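Local coordinates for uncharacterized protein Atu1735 (Agrobacterium tumefaciens, PDB 2PPX) that is of unknown function but probably binds DNA through a helix-turn-helix domain of the XRE family, at residues Ile35-Gln46 and Ile55-Glu64. Numbering follows the deposited sequence. Where two conformers were deposited one is given.
With SO4 (sulfate ion), chain B; SO4 (sulfate ion), chain F; SO4 (sulfate ion), chain C.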
# COMPACT_ATOMS: atom_id res chain seq x y z
N ILE A 35 6.29 4.48 14.88
CA ILE A 35 5.34 3.44 15.34
C ILE A 35 5.92 2.67 16.54
O ILE A 35 5.16 2.31 17.44
CB ILE A 35 4.86 2.44 14.22
CG1 ILE A 35 3.75 1.48 14.79
CG2 ILE A 35 6.07 1.76 13.58
CD1 ILE A 35 2.93 0.66 13.77
N LYS A 36 7.23 2.43 16.53
CA LYS A 36 7.90 1.68 17.60
C LYS A 36 7.94 2.51 18.88
O LYS A 36 7.71 1.98 19.97
CB LYS A 36 9.33 1.29 17.19
CG LYS A 36 10.00 0.37 18.17
CD LYS A 36 11.32 -0.12 17.56
CE LYS A 36 12.09 -0.92 18.55
NZ LYS A 36 13.36 -1.42 17.92
N ILE A 37 8.24 3.81 18.75
CA ILE A 37 8.10 4.78 19.85
C ILE A 37 6.71 4.79 20.48
O ILE A 37 6.55 4.69 21.71
CB ILE A 37 8.49 6.22 19.42
CG1 ILE A 37 9.94 6.22 18.90
CG2 ILE A 37 8.36 7.23 20.64
CD1 ILE A 37 10.44 7.57 18.39
N ILE A 38 5.70 4.93 19.62
CA ILE A 38 4.33 5.01 20.07
C ILE A 38 3.95 3.70 20.77
O ILE A 38 3.42 3.73 21.86
CB ILE A 38 3.37 5.26 18.85
CG1 ILE A 38 3.59 6.68 18.28
CG2 ILE A 38 1.91 5.09 19.27
CD1 ILE A 38 3.00 6.81 16.85
N ARG A 39 4.22 2.55 20.13
CA ARG A 39 3.85 1.26 20.72
C ARG A 39 4.50 1.03 22.09
O ARG A 39 3.85 0.62 23.05
CB ARG A 39 4.21 0.10 19.77
CG ARG A 39 3.82 -1.27 20.34
CD ARG A 39 4.22 -2.40 19.39
NE ARG A 39 5.65 -2.47 19.09
CZ ARG A 39 6.59 -2.99 19.90
NH1 ARG A 39 6.26 -3.45 21.11
NH2 ARG A 39 7.86 -3.02 19.49
N ARG A 40 5.81 1.26 22.18
CA ARG A 40 6.50 1.13 23.46
C ARG A 40 6.00 2.13 24.49
O ARG A 40 5.93 1.82 25.70
CB ARG A 40 8.00 1.25 23.28
CG ARG A 40 8.58 0.02 22.62
CD ARG A 40 10.08 0.08 22.61
NE ARG A 40 10.62 -1.18 22.10
CZ ARG A 40 11.90 -1.42 21.86
NH1 ARG A 40 12.26 -2.62 21.39
NH2 ARG A 40 12.81 -0.47 22.04
N ALA A 41 5.61 3.31 24.05
CA ALA A 41 5.13 4.28 25.03
C ALA A 41 3.77 3.90 25.61
O ALA A 41 3.43 4.29 26.75
CB ALA A 41 5.10 5.67 24.45
N LEU A 42 3.01 3.14 24.83
CA LEU A 42 1.73 2.58 25.25
C LEU A 42 1.87 1.22 25.97
O LEU A 42 0.87 0.67 26.41
CB LEU A 42 0.80 2.41 24.04
CG LEU A 42 0.45 3.68 23.25
CD1 LEU A 42 -0.47 3.35 22.07
CD2 LEU A 42 -0.16 4.75 24.17
N LYS A 43 3.11 0.71 26.07
CA LYS A 43 3.39 -0.57 26.72
C LYS A 43 2.63 -1.75 26.10
O LYS A 43 2.10 -2.61 26.80
CB LYS A 43 3.12 -0.51 28.23
CG LYS A 43 4.30 -0.03 29.07
CD LYS A 43 4.31 -0.71 30.45
CE LYS A 43 3.13 -0.28 31.33
NZ LYS A 43 3.21 -0.84 32.72
N LEU A 44 2.60 -1.77 24.77
CA LEU A 44 1.93 -2.84 24.03
C LEU A 44 2.96 -3.66 23.31
O LEU A 44 3.94 -3.13 22.78
CB LEU A 44 0.92 -2.27 23.02
CG LEU A 44 -0.21 -1.49 23.71
CD1 LEU A 44 -1.10 -0.85 22.65
CD2 LEU A 44 -1.03 -2.35 24.70
N THR A 45 2.75 -4.97 23.28
CA THR A 45 3.57 -5.82 22.43
C THR A 45 3.18 -5.58 20.97
O THR A 45 2.17 -4.93 20.66
CB THR A 45 3.35 -7.32 22.74
OG1 THR A 45 2.03 -7.68 22.35
CG2 THR A 45 3.56 -7.65 24.24
N GLN A 46 3.99 -6.10 20.05
CA GLN A 46 3.66 -5.98 18.62
C GLN A 46 2.30 -6.60 18.30
O GLN A 46 1.50 -6.00 17.57
CB GLN A 46 4.75 -6.59 17.75
CG GLN A 46 6.12 -5.82 17.84
CD GLN A 46 7.17 -6.43 16.92
OE1 GLN A 46 7.21 -7.64 16.74
NE2 GLN A 46 8.01 -5.60 16.30
N ILE A 55 -3.42 -3.04 12.32
CA ILE A 55 -2.25 -2.96 11.43
C ILE A 55 -1.68 -4.38 11.34
O ILE A 55 -1.29 -4.95 12.34
CB ILE A 55 -1.21 -1.99 11.95
CG1 ILE A 55 -1.81 -0.55 12.02
CG2 ILE A 55 0.07 -2.01 11.08
CD1 ILE A 55 -1.03 0.36 12.89
N PRO A 56 -1.64 -4.96 10.13
CA PRO A 56 -1.18 -6.36 10.00
C PRO A 56 0.23 -6.49 10.60
O PRO A 56 1.04 -5.57 10.53
CB PRO A 56 -1.19 -6.60 8.47
CG PRO A 56 -2.14 -5.56 7.93
CD PRO A 56 -1.96 -4.34 8.83
N LEU A 57 0.46 -7.59 11.29
CA LEU A 57 1.63 -7.74 12.13
C LEU A 57 2.96 -7.68 11.34
O LEU A 57 3.92 -7.12 11.83
CB LEU A 57 1.53 -9.07 12.87
CG LEU A 57 2.61 -9.47 13.85
CD1 LEU A 57 2.83 -8.36 14.97
CD2 LEU A 57 2.23 -10.82 14.44
N GLY A 58 3.00 -8.28 10.15
CA GLY A 58 4.22 -8.27 9.34
C GLY A 58 4.57 -6.86 8.91
O GLY A 58 5.71 -6.45 9.03
N THR A 59 3.58 -6.10 8.44
CA THR A 59 3.88 -4.74 8.08
C THR A 59 4.28 -3.84 9.29
O THR A 59 5.19 -3.02 9.14
CB THR A 59 2.85 -4.15 7.08
OG1 THR A 59 3.47 -3.08 6.37
CG2 THR A 59 1.58 -3.66 7.78
N LEU A 60 3.67 -4.03 10.45
CA LEU A 60 4.10 -3.36 11.69
C LEU A 60 5.60 -3.67 11.88
O LEU A 60 6.39 -2.76 12.11
CB LEU A 60 3.28 -3.86 12.90
CG LEU A 60 3.58 -3.24 14.29
CD1 LEU A 60 2.34 -3.38 15.22
CD2 LEU A 60 4.74 -3.98 14.92
N ARG A 61 5.97 -4.95 11.78
CA ARG A 61 7.36 -5.36 11.97
C ARG A 61 8.26 -4.72 10.90
O ARG A 61 9.35 -4.25 11.23
CB ARG A 61 7.48 -6.90 11.98
CG ARG A 61 6.98 -7.49 13.32
CD ARG A 61 6.75 -8.98 13.21
NE ARG A 61 6.41 -9.51 14.53
CZ ARG A 61 5.87 -10.71 14.74
NH1 ARG A 61 5.57 -11.52 13.73
NH2 ARG A 61 5.61 -11.09 15.99
N ASP A 62 7.78 -4.67 9.65
CA ASP A 62 8.58 -4.00 8.61
C ASP A 62 8.83 -2.54 8.97
O ASP A 62 9.95 -2.05 8.80
CB ASP A 62 7.92 -4.04 7.24
CG ASP A 62 8.02 -5.38 6.56
OD1 ASP A 62 8.93 -6.21 6.87
OD2 ASP A 62 7.18 -5.59 5.62
N TRP A 63 7.80 -1.84 9.42
CA TRP A 63 7.94 -0.43 9.76
C TRP A 63 8.95 -0.25 10.93
O TRP A 63 9.85 0.61 10.86
CB TRP A 63 6.59 0.23 10.08
CG TRP A 63 5.60 0.26 8.96
CD1 TRP A 63 5.83 0.00 7.62
CD2 TRP A 63 4.20 0.53 9.08
NE1 TRP A 63 4.65 0.10 6.93
CE2 TRP A 63 3.65 0.46 7.78
CE3 TRP A 63 3.37 0.86 10.15
CZ2 TRP A 63 2.28 0.66 7.53
CZ3 TRP A 63 2.02 1.09 9.90
CH2 TRP A 63 1.49 0.97 8.60
N GLU A 64 8.81 -1.10 11.95
CA GLU A 64 9.67 -1.01 13.15
C GLU A 64 11.14 -1.35 12.86
O GLU A 64 12.05 -0.77 13.48
CB GLU A 64 9.11 -1.87 14.29
CG GLU A 64 7.82 -1.28 14.86
CD GLU A 64 7.45 -1.89 16.22
OE1 GLU A 64 8.17 -2.82 16.70
OE2 GLU A 64 6.43 -1.47 16.80
S SO4 B . 9.36 -4.85 22.52
O1 SO4 B . 10.40 -5.74 22.99
O2 SO4 B . 9.83 -4.37 21.24
O3 SO4 B . 8.07 -5.54 22.53
O4 SO4 B . 9.14 -3.71 23.40
S SO4 F . 15.75 -2.11 20.35
O1 SO4 F . 14.88 -3.12 19.74
O2 SO4 F . 17.14 -2.44 20.05
O3 SO4 F . 15.43 -0.79 19.80
O4 SO4 F . 15.54 -2.11 21.80
S SO4 C . 3.88 -14.66 14.52
O1 SO4 C . 4.55 -13.99 15.64
O2 SO4 C . 2.43 -14.71 14.76
O3 SO4 C . 4.12 -13.95 13.27
O4 SO4 C . 4.42 -16.01 14.37
O HOH W 1 12.97 -2.61 15.59
O HOH W 2 6.20 -9.90 18.45
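Arg39 takes hold of Glu64 side-on: its NE points almost straight (178°) at OE2, 2.6 Å away on the syn side, while NH2 reaches OE1 at 2.8 Å. The bend at chi3 (59°) turns the guanidinium to lie nearly coplanar with the carboxylate. Its NH1 also donates to Leu44 O; these edge bonds fix its rotation, while Gln46 CG packs over one face, 3.5 Å above the plane. Gln46 NE2 gives OE1 of Glu64 a second donor at 2.8 Å, from above the carboxylate plane; three donors grip this buried carboxylate, which is probably held ionised. The other end of the amide, OE1, takes Arg61 NE at 3.0 Å. On the buried side of this network the packing is tight and apolar: CD1 of Ile35 meets the edge of the Trp63 ring, 3.7 Å from CE3, and also rests on Leu60 and Ile55, with Phe49 of helix 46-53 and Leu78 of helix 72-83 closing the core. Toward solvent, one water links Lys36 NZ to Glu64 O and another Gln46 OE1 to Arg61 NH2, while sulfates, probably from the crystallisation liquor, occupy the outer ends of the basic side chains. Helices 35-41 and 57-64 run at 111° and pack, with helices 46-53 and 72-83, into a core consistent with an XRE-family helix-turn-helix domain, the Arg39-Glu64 salt bridge tying them together much like the buried Arg-Glu pair of the phage 434 repressor.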